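Local coordinates for homoserine kinase (Cytophaga hutchinsonii, PDB 4P52), which catalyses the ATP-dependent phosphorylation of L-homoserine to O-phospho-L-homoserine, a step on the route to threonine, as a member of the GHMP kinase family, at residues 58-63 against 133-138; 93-98 against 102-107. All coordinates share one frame; numbering follows the deposited sequence.

In the fold
Both contacts lay a helix on the same mixed sheet of the GHMP kinase N-terminal region, their centres about 8 Å apart. Contact 1 brings the end of helix 120-135 onto strand 52-61; contact 2 sets helix 86-98 against strand 103-110, the antiparallel neighbour of that strand. Contact 2 is the more deeply buried, though it joins the smaller area, 97 against 180 Å². Contact 1 is partly buried and purely leucine on leucine, whereas contact 2 sets a leucine methyl on an isoleucine and on the backbone carbonyl of Q102. The contacts also touch: L136, just past the end of helix 120-135, puts CD1 3.6 Å from L95 CD2, and Y94 OH is probably hydrogen-bonded to N133 OD1.

Contact 1: 58-63 against 133-138; sequences LRLSDK and NQLLGN
L58 and L60 of strand 52-61 pack against L135 and L136, where helix 120-135 comes to its end: a helix-on-sheet contact in the N-terminal region of the GHMP kinase fold. The tightest point is methyl against methyl, L60 CD2 to L135 CD2 at 3.7 Å. Here the two side chains run past each other in opposite directions, and the same L135 methyl also reaches the base of L58, which touches by its CB at 4.1 Å. That methyl therefore lies against both strand leucines. L135 reaches them because its CG stands anti to the backbone N (chi1 -178°), carrying the branched end out toward the strand. Leucine suits these places because its apolar side chain packs between helix and strand without bringing in a polar group. I27 of strand 26-36 also touches L135, while A131 and I132, about one turn back along the helix, meet L58 at the buried end.

Toward the turn after the strand the contact loosens. S61, D62 and K63 run away from the helix, and the two charged residues are exposed; a weak bond from K63 N to S61 OG (3.3 Å, 133° at the hydrogen) spans the turn, and S61 OG is also bonded to R67. On the strand's other face R59 points away from the helix and forms a salt bridge with E107. The helix ends in a Schellman motif, with N138 N bonded to N133 O and G137 N to Q134 O; G137 is its C-prime residue, at a positive phi (87°) where a side chain would crowd against the preceding carbonyl. Just before it, the end of the L136 side chain comes near the strand, with CD2 4.0 Å from L60 CD2.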
loop_
_atom_site.group_PDB
_atom_site.type_symbol
_atom_site.label_atom_id
_atom_site.label_comp_id
_atom_site.label_asym_id
_atom_site.label_seq_id
_atom_site.Cartn_x
_atom_site.Cartn_y
_atom_site.Cartn_z
ATOM N N LEU A 58 36.804 12.577 5.216
ATOM C CA LEU A 58 37.519 11.711 6.146
ATOM C C LEU A 58 38.970 11.696 5.759
ATOM O O LEU A 58 39.249 11.598 4.569
ATOM C CB LEU A 58 37.013 10.280 6.049
ATOM C CG LEU A 58 35.530 10.015 6.287
ATOM C CD1 LEU A 58 35.361 8.521 6.449
ATOM C CD2 LEU A 58 35.001 10.728 7.519
ATOM N N ARG A 59 39.887 11.783 6.726
ATOM C CA ARG A 59 41.306 11.537 6.449
ATOM C C ARG A 59 41.801 10.406 7.318
ATOM O O ARG A 59 41.328 10.225 8.439
ATOM C CB ARG A 59 42.205 12.753 6.725
ATOM C CG ARG A 59 41.592 14.096 6.437
ATOM C CD ARG A 59 42.518 15.252 6.813
ATOM N NE ARG A 59 41.967 16.516 6.291
ATOM C CZ ARG A 59 42.075 16.945 5.012
ATOM N NH1 ARG A 59 42.727 16.246 4.065
ATOM N NH2 ARG A 59 41.526 18.106 4.663
ATOM N N LEU A 60 42.782 9.670 6.813
ATOM C CA LEU A 60 43.438 8.644 7.592
ATOM C C LEU A 60 44.380 9.294 8.601
ATOM O O LEU A 60 45.051 10.276 8.281
ATOM C CB LEU A 60 44.232 7.716 6.675
ATOM C CG LEU A 60 43.372 6.978 5.662
ATOM C CD1 LEU A 60 44.286 6.203 4.724
ATOM C CD2 LEU A 60 42.352 6.075 6.352
ATOM N N SER A 61 44.435 8.748 9.813
ATOM C CA SER A 61 45.325 9.263 10.836
ATOM C C SER A 61 46.156 8.144 11.457
ATOM O O SER A 61 45.654 7.032 11.697
ATOM C CB SER A 61 44.519 10.018 11.895
ATOM O OG SER A 61 45.366 10.686 12.817
ATOM N N ASP A 62 47.434 8.433 11.694
ATOM C CA ASP A 62 48.307 7.517 12.434
ATOM C C ASP A 62 47.951 7.495 13.922
ATOM O O ASP A 62 48.170 6.491 14.596
ATOM C CB ASP A 62 49.782 7.862 12.217
ATOM C CG ASP A 62 50.314 7.346 10.877
ATOM O OD1 ASP A 62 49.515 6.806 10.081
ATOM O OD2 ASP A 62 51.531 7.469 10.612
ATOM N N LYS A 63 47.391 8.600 14.416
ATOM C CA LYS A 63 46.866 8.671 15.771
ATOM C C LYS A 63 45.526 7.924 15.843
ATOM O O LYS A 63 44.688 8.050 14.949
ATOM C CB LYS A 63 46.716 10.130 16.214
ATOM C CG LYS A 63 46.178 10.251 17.632
ATOM C CD LYS A 63 46.309 11.651 18.225
ATOM C CE LYS A 63 45.807 11.700 19.669
ATOM N NZ LYS A 63 44.341 11.445 19.770
ATOM N N ASN A 133 33.710 3.393 3.843
ATOM C CA ASN A 133 33.712 2.175 3.061
ATOM C C ASN A 133 34.511 2.319 1.764
ATOM O O ASN A 133 35.310 1.457 1.403
ATOM C CB ASN A 133 32.277 1.725 2.781
ATOM C CG ASN A 133 32.217 0.350 2.146
ATOM O OD1 ASN A 133 32.765 -0.630 2.685
ATOM N ND2 ASN A 133 31.529 0.260 1.005
ATOM N N GLN A 134 34.321 3.424 1.065
ATOM C CA GLN A 134 35.071 3.599 -0.140
ATOM C C GLN A 134 36.543 3.860 0.162
ATOM O O GLN A 134 37.409 3.239 -0.432
ATOM C CB GLN A 134 34.477 4.669 -1.041
ATOM C CG GLN A 134 35.209 4.687 -2.381
ATOM C CD GLN A 134 34.402 5.294 -3.510
ATOM O OE1 GLN A 134 33.185 5.094 -3.584
ATOM N NE2 GLN A 134 35.074 6.044 -4.402
ATOM N N LEU A 135 36.824 4.741 1.112
ATOM C CA LEU A 135 38.199 5.068 1.494
ATOM C C LEU A 135 39.053 3.851 1.887
ATOM O O LEU A 135 40.235 3.805 1.576
ATOM C CB LEU A 135 38.208 6.096 2.629
ATOM C CG LEU A 135 39.577 6.584 3.133
ATOM C CD1 LEU A 135 40.247 7.535 2.155
ATOM C CD2 LEU A 135 39.380 7.279 4.462
ATOM N N LEU A 136 38.468 2.875 2.569
ATOM C CA LEU A 136 39.231 1.701 2.983
ATOM C C LEU A 136 39.151 0.580 1.965
ATOM O O LEU A 136 39.380 -0.573 2.296
ATOM C CB LEU A 136 38.747 1.198 4.350
ATOM C CG LEU A 136 38.946 2.131 5.548
ATOM C CD1 LEU A 136 38.601 1.399 6.824
ATOM C CD2 LEU A 136 40.382 2.640 5.641
ATOM N N GLY A 137 38.796 0.902 0.727
ATOM C CA GLY A 137 38.823 -0.083 -0.360
ATOM C C GLY A 137 37.590 -0.935 -0.565
ATOM O O GLY A 137 37.711 -2.066 -0.988
ATOM N N ASN A 138 36.402 -0.412 -0.272
ATOM C CA ASN A 138 35.131 -1.106 -0.592
ATOM C C ASN A 138 34.995 -2.528 -0.073
ATOM O O ASN A 138 34.620 -3.428 -0.807
ATOM C CB ASN A 138 34.846 -1.047 -2.094
ATOM C CG ASN A 138 34.614 0.381 -2.573
ATOM O OD1 ASN A 138 33.493 0.888 -2.512
ATOM N ND2 ASN A 138 35.685 1.054 -3.001
#

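Contact 2: 93-98 against 102-107; sequences RYLETL and QGIEIE
One methyl of L95, CD1, touches Q102, just before strand 103-110, and I104 within it. The apolar part is L95 CD1 against I104 CG1 at 4.2 Å, the two side chains running askew. With CG anti to its carbonyl carbon (chi1 -60°), L95 extends from the buried side of helix 86-98 toward the sheet. The beta-branched I104 suits an extended strand; its CB points to the helix and CG1 makes the touch. I132 of helix 120-135 meets both side chains.

A second kind of contact is methyl on carbonyl: the same CD1 lies 3.8 Å from Q102 O, a van der Waals touch.

No hydrogen bond joins the two segments; each has its own. Q102 NE2 donates to G103 O at 2.8 Å, nearly straight (171°), using a lone pair in the carbonyl plane, with the acceptor also close to the plane of the amide. The end of the Q102 side chain is thus held by the carbonyl of the following residue. On the helix, R93 O accepts from T97 N (2.9 Å) and T97 OG1 (3.1 Å), which approach opposite faces of its plane, so threonine suits this exposed position by placing its hydroxyl on the helix backbone.

Strand 66-72, helix 86-98 and strand 103-110 form a beta-alpha-beta unit with parallel strands, and this contact packs its helix on the start of the second strand.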
loop_
_atom_site.group_PDB
_atom_site.type_symbol
_atom_site.label_atom_id
_atom_site.label_comp_id
_atom_site.label_asym_id
_atom_site.label_seq_id
_atom_site.Cartn_x
_atom_site.Cartn_y
_atom_site.Cartn_z
ATOM N N ARG A 93 31.600 1.975 14.532
ATOM C CA ARG A 93 30.954 0.662 14.519
ATOM C C ARG A 93 31.362 -0.110 13.299
ATOM O O ARG A 93 31.572 -1.323 13.373
ATOM C CB ARG A 93 29.429 0.754 14.590
ATOM C CG ARG A 93 28.870 1.294 15.909
ATOM C CD ARG A 93 29.248 0.471 17.149
ATOM N NE ARG A 93 28.705 -0.891 17.131
ATOM C CZ ARG A 93 27.415 -1.204 17.271
ATOM N NH1 ARG A 93 26.495 -0.255 17.428
ATOM N NH2 ARG A 93 27.039 -2.476 17.242
ATOM N N TYR A 94 31.504 0.587 12.181
ATOM C CA TYR A 94 31.887 -0.064 10.951
ATOM C C TYR A 94 33.281 -0.663 11.143
ATOM O O TYR A 94 33.478 -1.870 10.946
ATOM C CB TYR A 94 31.810 0.933 9.793
ATOM C CG TYR A 94 32.425 0.491 8.475
ATOM C CD1 TYR A 94 33.785 0.651 8.238
ATOM C CD2 TYR A 94 31.637 -0.039 7.448
ATOM C CE1 TYR A 94 34.351 0.278 7.030
ATOM C CE2 TYR A 94 32.208 -0.430 6.234
ATOM C CZ TYR A 94 33.568 -0.265 6.031
ATOM O OH TYR A 94 34.167 -0.631 4.838
ATOM N N LEU A 95 34.227 0.173 11.571
ATOM C CA LEU A 95 35.590 -0.269 11.857
ATOM C C LEU A 95 35.607 -1.429 12.842
ATOM O O LEU A 95 36.316 -2.405 12.629
ATOM C CB LEU A 95 36.453 0.886 12.377
ATOM C CG LEU A 95 36.615 2.081 11.427
ATOM C CD1 LEU A 95 37.317 3.243 12.114
ATOM C CD2 LEU A 95 37.334 1.703 10.137
ATOM N N GLU A 96 34.817 -1.344 13.908
ATOM C CA GLU A 96 34.788 -2.450 14.865
ATOM C C GLU A 96 34.293 -3.753 14.254
ATOM O O GLU A 96 34.957 -4.771 14.384
ATOM C CB GLU A 96 34.028 -2.092 16.126
ATOM C CG GLU A 96 34.844 -1.189 17.031
ATOM C CD GLU A 96 34.011 -0.468 18.073
ATOM O OE1 GLU A 96 32.751 -0.423 17.960
ATOM O OE2 GLU A 96 34.637 0.069 19.014
ATOM N N THR A 97 33.161 -3.714 13.559
ATOM C CA THR A 97 32.651 -4.899 12.870
ATOM C C THR A 97 33.687 -5.625 12.002
ATOM O O THR A 97 33.765 -6.852 12.029
ATOM C CB THR A 97 31.426 -4.549 12.029
ATOM O OG1 THR A 97 30.378 -4.166 12.919
ATOM C CG2 THR A 97 30.951 -5.746 11.195
ATOM N N LEU A 98 34.488 -4.874 11.254
ATOM C CA LEU A 98 35.473 -5.465 10.351
ATOM C C LEU A 98 36.804 -5.736 11.036
ATOM O O LEU A 98 37.733 -6.250 10.409
ATOM C CB LEU A 98 35.679 -4.563 9.136
ATOM C CG LEU A 98 34.396 -4.271 8.352
ATOM C CD1 LEU A 98 34.680 -3.359 7.169
ATOM C CD2 LEU A 98 33.746 -5.576 7.903
ATOM N N GLN A 102 42.187 1.697 12.764
ATOM C CA GLN A 102 42.578 2.786 11.890
ATOM C C GLN A 102 42.084 4.105 12.471
ATOM O O GLN A 102 40.908 4.216 12.822
ATOM C CB GLN A 102 42.023 2.553 10.478
ATOM C CG GLN A 102 42.179 3.738 9.548
ATOM C CD GLN A 102 43.619 4.022 9.213
ATOM O OE1 GLN A 102 44.286 3.186 8.632
ATOM N NE2 GLN A 102 44.105 5.206 9.566
ATOM N N GLY A 103 42.983 5.083 12.594
ATOM C CA GLY A 103 42.614 6.439 12.989
ATOM C C GLY A 103 41.897 7.166 11.858
ATOM O O GLY A 103 42.276 7.034 10.683
ATOM N N ILE A 104 40.855 7.920 12.207
ATOM C CA ILE A 104 40.072 8.654 11.240
ATOM C C ILE A 104 39.750 10.027 11.798
ATOM O O ILE A 104 39.252 10.126 12.923
ATOM C CB ILE A 104 38.720 7.955 10.960
ATOM C CG1 ILE A 104 38.895 6.607 10.261
ATOM C CG2 ILE A 104 37.811 8.844 10.141
ATOM C CD1 ILE A 104 39.555 6.650 8.894
ATOM N N GLU A 105 40.029 11.078 11.023
ATOM C CA GLU A 105 39.523 12.415 11.333
ATOM C C GLU A 105 38.370 12.737 10.421
ATOM O O GLU A 105 38.419 12.440 9.224
ATOM C CB GLU A 105 40.586 13.471 11.135
ATOM C CG GLU A 105 41.803 13.313 12.021
ATOM C CD GLU A 105 42.908 14.313 11.688
ATOM O OE1 GLU A 105 42.920 14.870 10.556
ATOM O OE2 GLU A 105 43.774 14.538 12.566
ATOM N N ILE A 106 37.347 13.372 10.979
ATOM C CA ILE A 106 36.148 13.725 10.251
ATOM C C ILE A 106 36.007 15.225 10.238
ATOM O O ILE A 106 36.092 15.847 11.273
ATOM C CB ILE A 106 34.899 13.130 10.950
ATOM C CG1 ILE A 106 35.023 11.605 11.045
ATOM C CG2 ILE A 106 33.598 13.575 10.269
ATOM C CD1 ILE A 106 34.162 10.982 12.110
ATOM N N GLU A 107 35.798 15.805 9.065
ATOM C CA GLU A 107 35.360 17.180 8.932
ATOM C C GLU A 107 33.958 17.089 8.350
ATOM O O GLU A 107 33.757 16.481 7.305
ATOM C CB GLU A 107 36.278 17.967 8.000
ATOM C CG GLU A 107 37.674 18.201 8.555
ATOM C CD GLU A 107 38.736 18.496 7.490
ATOM O OE1 GLU A 107 38.376 18.977 6.389
ATOM O OE2 GLU A 107 39.947 18.243 7.745
#